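Local structure of leucine aminopeptidase (5GNE) at residues Ser316-Trp321 with Phe326-Pro331. The protein is probably a zinc-dependent aminopeptidase of family M28, removing residues from the N-terminal end of peptides. Sequence-based numbering, arbitrary orientation.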
loop_
_atom_site.group_PDB
_atom_site.type_symbol
_atom_site.label_atom_id
_atom_site.label_comp_id
_atom_site.label_asym_id
_atom_site.label_seq_id
_atom_site.Cartn_x
_atom_site.Cartn_y
_atom_site.Cartn_z
ATOM N N SER A 316 6.428 3.644 -1.028
ATOM C CA SER A 316 5.056 3.315 -0.709
ATOM C C SER A 316 5.022 2.349 0.458
ATOM O O SER A 316 6.079 1.971 0.972
ATOM C CB SER A 316 4.357 2.721 -1.934
ATOM O OG SER A 316 2.958 2.665 -1.728
ATOM N N ASP A 317 3.828 1.916 0.853
ATOM C CA ASP A 317 3.677 1.227 2.135
ATOM C C ASP A 317 4.485 -0.065 2.249
ATOM O O ASP A 317 4.832 -0.472 3.354
ATOM C CB ASP A 317 2.197 0.955 2.404
ATOM C CG ASP A 317 1.392 2.245 2.466
ATOM O OD1 ASP A 317 1.683 3.048 3.369
ATOM O OD2 ASP A 317 0.480 2.463 1.617
ATOM N N HIS A 318 4.771 -0.704 1.113
ATOM C CA HIS A 318 5.573 -1.921 1.101
ATOM C C HIS A 318 6.885 -1.735 1.865
ATOM O O HIS A 318 7.345 -2.654 2.543
ATOM C CB HIS A 318 5.843 -2.379 -0.338
ATOM C CG HIS A 318 6.678 -1.431 -1.131
ATOM N ND1 HIS A 318 6.246 -0.166 -1.473
ATOM C CD2 HIS A 318 7.926 -1.554 -1.641
ATOM C CE1 HIS A 318 7.190 0.451 -2.162
ATOM N NE2 HIS A 318 8.220 -0.370 -2.278
ATOM N N VAL A 319 7.423 -0.523 1.805
ATOM C CA VAL A 319 8.659 -0.144 2.498
ATOM C C VAL A 319 8.606 -0.428 3.997
ATOM O O VAL A 319 9.588 -0.891 4.578
ATOM C CB VAL A 319 8.985 1.346 2.218
ATOM C CG1 VAL A 319 9.992 1.912 3.198
ATOM C CG2 VAL A 319 9.504 1.484 0.783
ATOM N N ASN A 320 7.488 -0.140 4.642
ATOM C CA ASN A 320 7.372 -0.460 6.063
ATOM C C ASN A 320 7.418 -1.971 6.340
ATOM O O ASN A 320 8.010 -2.423 7.332
ATOM C CB ASN A 320 6.126 0.172 6.639
ATOM C CG ASN A 320 6.296 1.668 6.853
ATOM O OD1 ASN A 320 7.317 2.110 7.374
ATOM N ND2 ASN A 320 5.317 2.460 6.413
ATOM N N TRP A 321 6.831 -2.761 5.452
ATOM C CA TRP A 321 6.953 -4.200 5.609
ATOM C C TRP A 321 8.409 -4.689 5.416
ATOM O O TRP A 321 8.917 -5.449 6.246
ATOM C CB TRP A 321 6.001 -4.932 4.638
ATOM C CG TRP A 321 4.550 -4.745 4.974
ATOM C CD1 TRP A 321 3.708 -3.827 4.426
ATOM C CD2 TRP A 321 3.769 -5.461 5.975
ATOM N NE1 TRP A 321 2.442 -3.932 5.002
ATOM C CE2 TRP A 321 2.452 -4.926 5.942
ATOM C CE3 TRP A 321 4.051 -6.506 6.865
ATOM C CZ2 TRP A 321 1.425 -5.391 6.773
ATOM C CZ3 TRP A 321 3.012 -6.979 7.708
ATOM C CH2 TRP A 321 1.723 -6.416 7.652
ATOM N N PHE A 326 9.605 -8.383 6.481
ATOM C CA PHE A 326 8.567 -9.100 5.758
ATOM C C PHE A 326 8.773 -9.097 4.261
ATOM O O PHE A 326 9.276 -8.126 3.715
ATOM C CB PHE A 326 7.209 -8.514 6.064
ATOM C CG PHE A 326 6.840 -8.578 7.513
ATOM C CD1 PHE A 326 6.276 -9.711 8.045
ATOM C CD2 PHE A 326 7.007 -7.481 8.319
ATOM C CE1 PHE A 326 5.893 -9.750 9.360
ATOM C CE2 PHE A 326 6.625 -7.509 9.641
ATOM C CZ PHE A 326 6.069 -8.654 10.167
ATOM N N LYS A 327 8.402 -10.196 3.605
ATOM C CA LYS A 327 8.526 -10.316 2.150
ATOM C C LYS A 327 7.413 -9.591 1.419
ATOM O O LYS A 327 6.243 -9.717 1.725
ATOM C CB LYS A 327 8.568 -11.778 1.734
ATOM C CG LYS A 327 9.858 -12.472 2.171
ATOM C CD LYS A 327 9.823 -13.945 1.832
ATOM C CE LYS A 327 11.131 -14.629 2.127
ATOM N NZ LYS A 327 11.148 -15.952 1.460
ATOM N N THR A 328 7.800 -8.886 0.384
ATOM C CA THR A 328 6.999 -7.850 -0.203
ATOM C C THR A 328 7.045 -7.894 -1.713
ATOM O O THR A 328 8.087 -8.138 -2.290
ATOM C CB THR A 328 7.512 -6.504 0.339
ATOM O OG1 THR A 328 6.737 -6.122 1.487
ATOM C CG2 THR A 328 7.477 -5.422 -0.668
ATOM N N THR A 329 5.905 -7.689 -2.356
ATOM C CA THR A 329 5.884 -7.479 -3.803
ATOM C C THR A 329 4.941 -6.325 -4.165
ATOM O O THR A 329 3.939 -6.095 -3.481
ATOM C CB THR A 329 5.466 -8.755 -4.558
ATOM O OG1 THR A 329 5.525 -8.502 -5.965
ATOM C CG2 THR A 329 4.049 -9.158 -4.217
ATOM N N TYR A 330 5.263 -5.598 -5.227
ATOM C CA TYR A 330 4.527 -4.382 -5.585
ATOM C C TYR A 330 4.305 -4.251 -7.101
ATOM O O TYR A 330 5.157 -3.731 -7.815
ATOM C CB TYR A 330 5.270 -3.153 -5.007
ATOM C CG TYR A 330 4.695 -1.764 -5.290
ATOM C CD1 TYR A 330 3.406 -1.570 -5.795
ATOM C CD2 TYR A 330 5.459 -0.639 -5.037
ATOM C CE1 TYR A 330 2.923 -0.290 -6.060
ATOM C CE2 TYR A 330 4.986 0.636 -5.289
ATOM C CZ TYR A 330 3.728 0.802 -5.802
ATOM O OH TYR A 330 3.282 2.084 -6.025
ATOM N N PRO A 331 3.166 -4.755 -7.609
ATOM C CA PRO A 331 2.833 -4.517 -9.027
ATOM C C PRO A 331 2.300 -3.090 -9.247
ATOM O O PRO A 331 1.481 -2.607 -8.454
ATOM C CB PRO A 331 1.755 -5.569 -9.314
ATOM C CG PRO A 331 1.064 -5.758 -7.983
ATOM C CD PRO A 331 2.153 -5.593 -6.931
#
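Trp321 and Phe326 close a tight connection between the short helix 318-323 and strand 328-332, the chain doubling back so that the strand runs alongside the helix. Phe326 N donates to Trp321 O (3.0 Å), approaching from above the carbonyl plane, and His318 CA lies 6.2 Å from Thr328 CA. Alternate residues of 326-331, Phe326, Thr328 and Tyr330, direct their side chains at the helix. The Trp321 indole presents its six-membered edge to the face of Phe326 in a T-shaped pair, planes at 79°, with Trp321 CE3 3.4 Å from Phe326 CD2; Trp321 O lies at the edge of the same phenyl ring. Thr328 fills the middle: its methyl CG2 meets His318 CB at 3.5 Å, near the plane of the imidazole, while its OG1 lies against Trp321 CB. With CG turned between the backbone N and carbonyl carbon (chi1 65°), the His318 imidazole is set so that the CD2 corner of Tyr330 sits over the rim of one face, His318 CE1 3.5 Å from Tyr330 CD2, the rings oblique at 48°; Val319 CG2 lies near the rim of the other face. Ser316 CB touches Tyr330 CE2 beside them. Helix 243-254 and strand 259-264 of the central mixed sheet enclose the aromatic end, where Trp321 NE1 bonds to Tyr235 OH. The opposite end reaches the zinc site: Ser316 OG bonds to OD2 of the zinc ligand Asp266, and Tyr330 OH to Asp266 O. One backbone bond and van der Waals and aromatic contacts thus join the segments, whose two hydroxyls hold a metal ligand, consistent with a second-shell role in this M28-family enzyme.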